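Local coordinates for protein beta-galactosidase (Trichoderma reesei, PDB 3OG2) that probably hydrolyses terminal non-reducing beta-D-galactose residues from beta-D-galactosides, as a family 35 glycoside hydrolase built round a TIM barrel, at residues L212-A217 / G230-Y235; V26-H31 / P270-S275. All coordinates share one frame; numbering follows the deposited sequence.

Interactions 1 and 2 sit side by side in the TIM-barrel part of the chain, their centres 12 Å apart. Along the sequence 26-31 comes first, then 212-217 and 230-235, then 270-275, so both segments of interaction 1 fall between those of interaction 2. Segment 230-235 leads into strand 236-239; the other loop, 270-275, ends at the start of strand 275-280, its parallel neighbour in the barrel sheet. The contacts touch where W28 CH2 packs on D233 CB at 3.7 Å and where T272 CG2 lies 3.2 Å from D233 O. The N-terminal strand 26-28 is thereby packed against loops feeding two barrel strands. Through D216 interaction 1 nears the galactose site, from which interaction 2 lies away.

Interaction 1. Residues L212-A217 / G230-Y235; sequences LINNDA and GSVDIY
L212 and D233 grip each other twice: L212 N gives an almost straight bond (174°) to D233 OD2 at 2.9 Å, on the anti side of the carboxylate, and L212 O accepts from both D233 N and I234 N. D233 OD2 also forms a salt bridge with R204. One residue on, I213 bridges I234; its CD1 meets I234 CG2 at 3.7 Å, while N214 N reaches I234 O in a weak bond. V232 CG2 lies 3.6 Å from N214 OD1, which accepts from G236 N. At the far end Y235 OH donates to D216 OD2 at 2.6 Å, the carboxylate standing nearly perpendicular (89°) to the ring. A chi1 of 177° sends the Y235 ring forward along 212-217, past N214, to D216. A phenylalanine in place of Y235 would probably cost D216 OD2 its hydroxyl donor, leaving it T222 N, and take from G221 N its acceptor. S182 OG bonds D216 OD1, and the D216 side chain lies about 6 Å from that of E180, which binds galactose. Outward, L212 and V232 pack on helix 193-205 and strand 172-177, and I213 and I234 on strand 275-280.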
# COMPACT_ATOMS: atom_id res chain seq x y z
N LEU A 212 -9.56 20.34 5.71
CA LEU A 212 -9.53 19.69 4.39
C LEU A 212 -8.18 19.94 3.73
O LEU A 212 -7.71 21.08 3.69
CB LEU A 212 -10.63 20.26 3.45
CG LEU A 212 -12.04 20.13 4.00
CD1 LEU A 212 -13.00 20.86 3.05
CD2 LEU A 212 -12.37 18.66 4.20
N ILE A 213 -7.59 18.88 3.23
CA ILE A 213 -6.28 18.95 2.55
C ILE A 213 -6.44 18.30 1.21
O ILE A 213 -7.15 17.28 1.06
CB ILE A 213 -5.25 18.23 3.41
CG1 ILE A 213 -3.81 18.43 2.88
CG2 ILE A 213 -5.53 16.74 3.60
CD1 ILE A 213 -2.72 18.09 3.91
N ASN A 214 -5.82 18.89 0.19
CA ASN A 214 -5.90 18.25 -1.13
C ASN A 214 -4.54 17.67 -1.52
O ASN A 214 -3.59 17.70 -0.78
CB ASN A 214 -6.43 19.24 -2.22
CG ASN A 214 -5.48 20.37 -2.50
OD1 ASN A 214 -4.55 20.71 -1.76
ND2 ASN A 214 -5.82 21.07 -3.55
N ASN A 215 -4.53 17.07 -2.73
CA ASN A 215 -3.34 16.40 -3.20
C ASN A 215 -3.15 16.62 -4.67
O ASN A 215 -3.29 15.73 -5.50
CB ASN A 215 -3.36 14.89 -2.85
CG ASN A 215 -4.36 14.06 -3.59
OD1 ASN A 215 -5.49 14.52 -3.85
ND2 ASN A 215 -3.99 12.84 -3.92
N ASP A 216 -2.80 17.83 -5.02
CA ASP A 216 -2.48 18.17 -6.40
C ASP A 216 -1.40 17.24 -6.93
O ASP A 216 -0.44 16.93 -6.21
CB ASP A 216 -2.07 19.63 -6.44
CG ASP A 216 -2.38 20.44 -7.70
OD1 ASP A 216 -2.85 19.85 -8.70
OD2 ASP A 216 -2.10 21.66 -7.67
N ALA A 217 -1.54 16.74 -8.17
CA ALA A 217 -0.56 15.79 -8.69
C ALA A 217 0.84 16.34 -8.78
O ALA A 217 1.86 15.61 -8.76
CB ALA A 217 -1.01 15.25 -10.03
N GLY A 230 -14.05 26.72 -3.96
CA GLY A 230 -13.44 25.41 -4.16
C GLY A 230 -12.11 25.18 -3.47
O GLY A 230 -11.53 24.14 -3.53
N SER A 231 -11.61 26.20 -2.73
CA SER A 231 -10.34 26.06 -2.03
C SER A 231 -10.47 25.23 -0.77
O SER A 231 -11.43 25.29 -0.02
CB SER A 231 -9.78 27.44 -1.75
OG SER A 231 -10.59 28.24 -0.92
N VAL A 232 -9.40 24.46 -0.52
CA VAL A 232 -9.32 23.68 0.74
C VAL A 232 -8.56 24.46 1.79
O VAL A 232 -8.15 25.62 1.60
CB VAL A 232 -8.67 22.31 0.48
CG1 VAL A 232 -9.55 21.47 -0.48
CG2 VAL A 232 -7.26 22.44 -0.06
N ASP A 233 -8.37 23.84 2.96
CA ASP A 233 -7.71 24.52 4.07
C ASP A 233 -6.19 24.49 3.95
O ASP A 233 -5.51 25.45 4.26
CB ASP A 233 -8.13 23.88 5.37
CG ASP A 233 -9.62 24.05 5.62
OD1 ASP A 233 -10.13 25.20 5.43
OD2 ASP A 233 -10.25 23.10 6.07
N ILE A 234 -5.67 23.31 3.57
CA ILE A 234 -4.22 23.11 3.51
C ILE A 234 -3.92 22.59 2.10
O ILE A 234 -4.47 21.56 1.69
CB ILE A 234 -3.71 22.12 4.58
CG1 ILE A 234 -4.02 22.64 5.98
CG2 ILE A 234 -2.26 21.77 4.31
CD1 ILE A 234 -3.71 21.62 7.10
N TYR A 235 -3.07 23.29 1.36
CA TYR A 235 -2.71 22.85 0.03
C TYR A 235 -1.70 21.70 0.11
O TYR A 235 -0.63 21.89 0.75
CB TYR A 235 -2.08 24.03 -0.75
CG TYR A 235 -1.62 23.60 -2.12
CD1 TYR A 235 -2.54 23.36 -3.16
CD2 TYR A 235 -0.24 23.42 -2.37
CE1 TYR A 235 -2.14 22.95 -4.43
CE2 TYR A 235 0.14 23.01 -3.66
CZ TYR A 235 -0.79 22.79 -4.66
OH TYR A 235 -0.35 22.40 -5.92

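Interaction 2. Residues V26-H31 / P270-S275; sequences VTWDEH and PSTPFS
W28 and P273 form the close-packed side of this contact, together with T272. The W28 CB meets P273 CD at 4.0 Å, and the pyrrole part of the indole runs alongside T272, with NE1 3.6 Å from the CG2 methyl. A chi1 of 66° brings the indole over towards 271-273, so that CD1 and NE1 are the atoms that reach T272 CG2, and S271 O comes to its edge in the ring plane at CD1. T272 CG2 approaches the five-membered ring obliquely, while OG1 bonds S269. P273 also lays its CD only 3.2 Å from D29 O; a proline nitrogen has no hydrogen to give, so this carbonyl meets ring carbons instead. No direct hydrogen bond joins the two segments.

The side by E30 and P270 is the wetter one, formed by exposed residues and bridging waters. Within it E30 CG makes a close touch on P270 O at 3.1 Å, its chain bending at chi2 so that the carboxylate turns from that carbonyl. Water 1 lies within hydrogen-bonding distance of both E30 O and P270 O, 2.8 Å from the latter, and water 2 donates to E30 O while accepting from F274 N at 2.8 Å.

D29 shapes the bend after strand 26-28: its OD1 accepts from H31 N at 2.9 Å, from above the carboxylate plane, and its OD2 makes a salt bridge with R39. This is an Asx turn, set in the tight connection from strand 26-28 to its antiparallel partner 33-35, a beta hairpin whose turn packs on the loop between helix 261-268 and strand 275-280 of the TIM barrel.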
# COMPACT_ATOMS: atom_id res chain seq x y z
N VAL A 26 -7.56 20.47 15.79
CA VAL A 26 -6.57 20.36 14.71
C VAL A 26 -6.50 21.70 14.00
O VAL A 26 -7.47 22.10 13.36
CB VAL A 26 -6.89 19.24 13.69
CG1 VAL A 26 -5.77 19.09 12.66
CG2 VAL A 26 -7.10 17.88 14.39
N THR A 27 -5.35 22.39 14.17
CA THR A 27 -5.20 23.70 13.60
C THR A 27 -3.86 23.74 12.86
O THR A 27 -3.15 22.71 12.80
CB THR A 27 -5.33 24.81 14.66
OG1 THR A 27 -4.31 24.64 15.69
CG2 THR A 27 -6.69 24.83 15.32
N TRP A 28 -3.49 24.87 12.29
CA TRP A 28 -2.27 24.89 11.48
C TRP A 28 -1.76 26.34 11.42
O TRP A 28 -2.55 27.27 11.60
CB TRP A 28 -2.47 24.32 10.04
CG TRP A 28 -3.40 25.23 9.25
CD1 TRP A 28 -3.04 26.30 8.47
CD2 TRP A 28 -4.83 25.11 9.20
NE1 TRP A 28 -4.14 26.90 7.95
CE2 TRP A 28 -5.25 26.19 8.37
CE3 TRP A 28 -5.80 24.25 9.75
CZ2 TRP A 28 -6.58 26.41 8.08
CZ3 TRP A 28 -7.12 24.53 9.44
CH2 TRP A 28 -7.51 25.59 8.62
N ASP A 29 -0.49 26.47 11.05
CA ASP A 29 -0.01 27.75 10.56
C ASP A 29 1.02 27.52 9.47
O ASP A 29 1.01 26.43 8.81
CB ASP A 29 0.51 28.55 11.76
CG ASP A 29 1.77 28.03 12.41
OD1 ASP A 29 2.38 27.02 11.92
OD2 ASP A 29 2.20 28.60 13.43
N GLU A 30 1.88 28.47 9.18
CA GLU A 30 2.81 28.33 8.07
C GLU A 30 3.74 27.15 8.29
O GLU A 30 4.27 26.67 7.28
CB GLU A 30 3.66 29.60 7.89
CG GLU A 30 2.93 30.86 7.64
CD GLU A 30 2.52 31.63 8.88
OE1 GLU A 30 2.31 31.12 10.00
OE2 GLU A 30 2.39 32.85 8.68
N HIS A 31 3.97 26.77 9.56
CA HIS A 31 5.04 25.78 9.82
C HIS A 31 4.57 24.37 9.99
O HIS A 31 5.25 23.43 9.59
CB HIS A 31 5.81 26.18 11.09
CG HIS A 31 6.27 27.61 11.04
ND1 HIS A 31 7.12 28.06 10.09
CD2 HIS A 31 5.94 28.64 11.86
CE1 HIS A 31 7.35 29.36 10.32
NE2 HIS A 31 6.63 29.73 11.39
N PRO A 270 1.85 29.88 1.15
CA PRO A 270 2.82 30.14 2.23
C PRO A 270 2.18 30.14 3.62
O PRO A 270 2.88 30.01 4.63
CB PRO A 270 3.37 31.55 1.89
CG PRO A 270 2.30 32.18 1.04
CD PRO A 270 1.68 31.04 0.21
N SER A 271 0.86 30.22 3.70
CA SER A 271 0.18 30.29 4.99
C SER A 271 -0.08 28.92 5.62
O SER A 271 -0.56 28.87 6.78
CB SER A 271 -1.16 31.04 4.85
OG SER A 271 -2.10 30.26 4.10
N THR A 272 0.22 27.83 4.86
CA THR A 272 -0.12 26.49 5.37
C THR A 272 1.10 25.60 5.32
O THR A 272 2.09 25.89 4.63
CB THR A 272 -1.32 25.89 4.59
OG1 THR A 272 -1.03 25.83 3.18
CG2 THR A 272 -2.58 26.73 4.73
N PRO A 273 1.09 24.50 6.07
CA PRO A 273 2.32 23.69 6.13
C PRO A 273 2.67 23.05 4.83
O PRO A 273 1.80 22.57 4.11
CB PRO A 273 1.90 22.62 7.16
CG PRO A 273 0.79 23.19 7.96
CD PRO A 273 0.01 24.04 6.96
N PHE A 274 3.96 22.98 4.54
CA PHE A 274 4.38 22.24 3.34
C PHE A 274 4.03 20.76 3.49
O PHE A 274 4.49 20.09 4.40
CB PHE A 274 5.86 22.47 3.06
CG PHE A 274 6.36 21.67 1.85
CD1 PHE A 274 5.61 21.49 0.71
CD2 PHE A 274 7.64 21.09 1.96
CE1 PHE A 274 6.09 20.66 -0.33
CE2 PHE A 274 8.11 20.30 0.92
CZ PHE A 274 7.34 20.10 -0.22
N SER A 275 3.15 20.31 2.58
CA SER A 275 2.53 18.99 2.68
C SER A 275 2.67 18.16 1.42
O SER A 275 2.25 18.59 0.36
CB SER A 275 1.03 19.19 2.94
OG SER A 275 0.80 19.94 4.14
O HOH W 1 4.52 27.79 4.85
O HOH W 2 5.72 24.38 6.21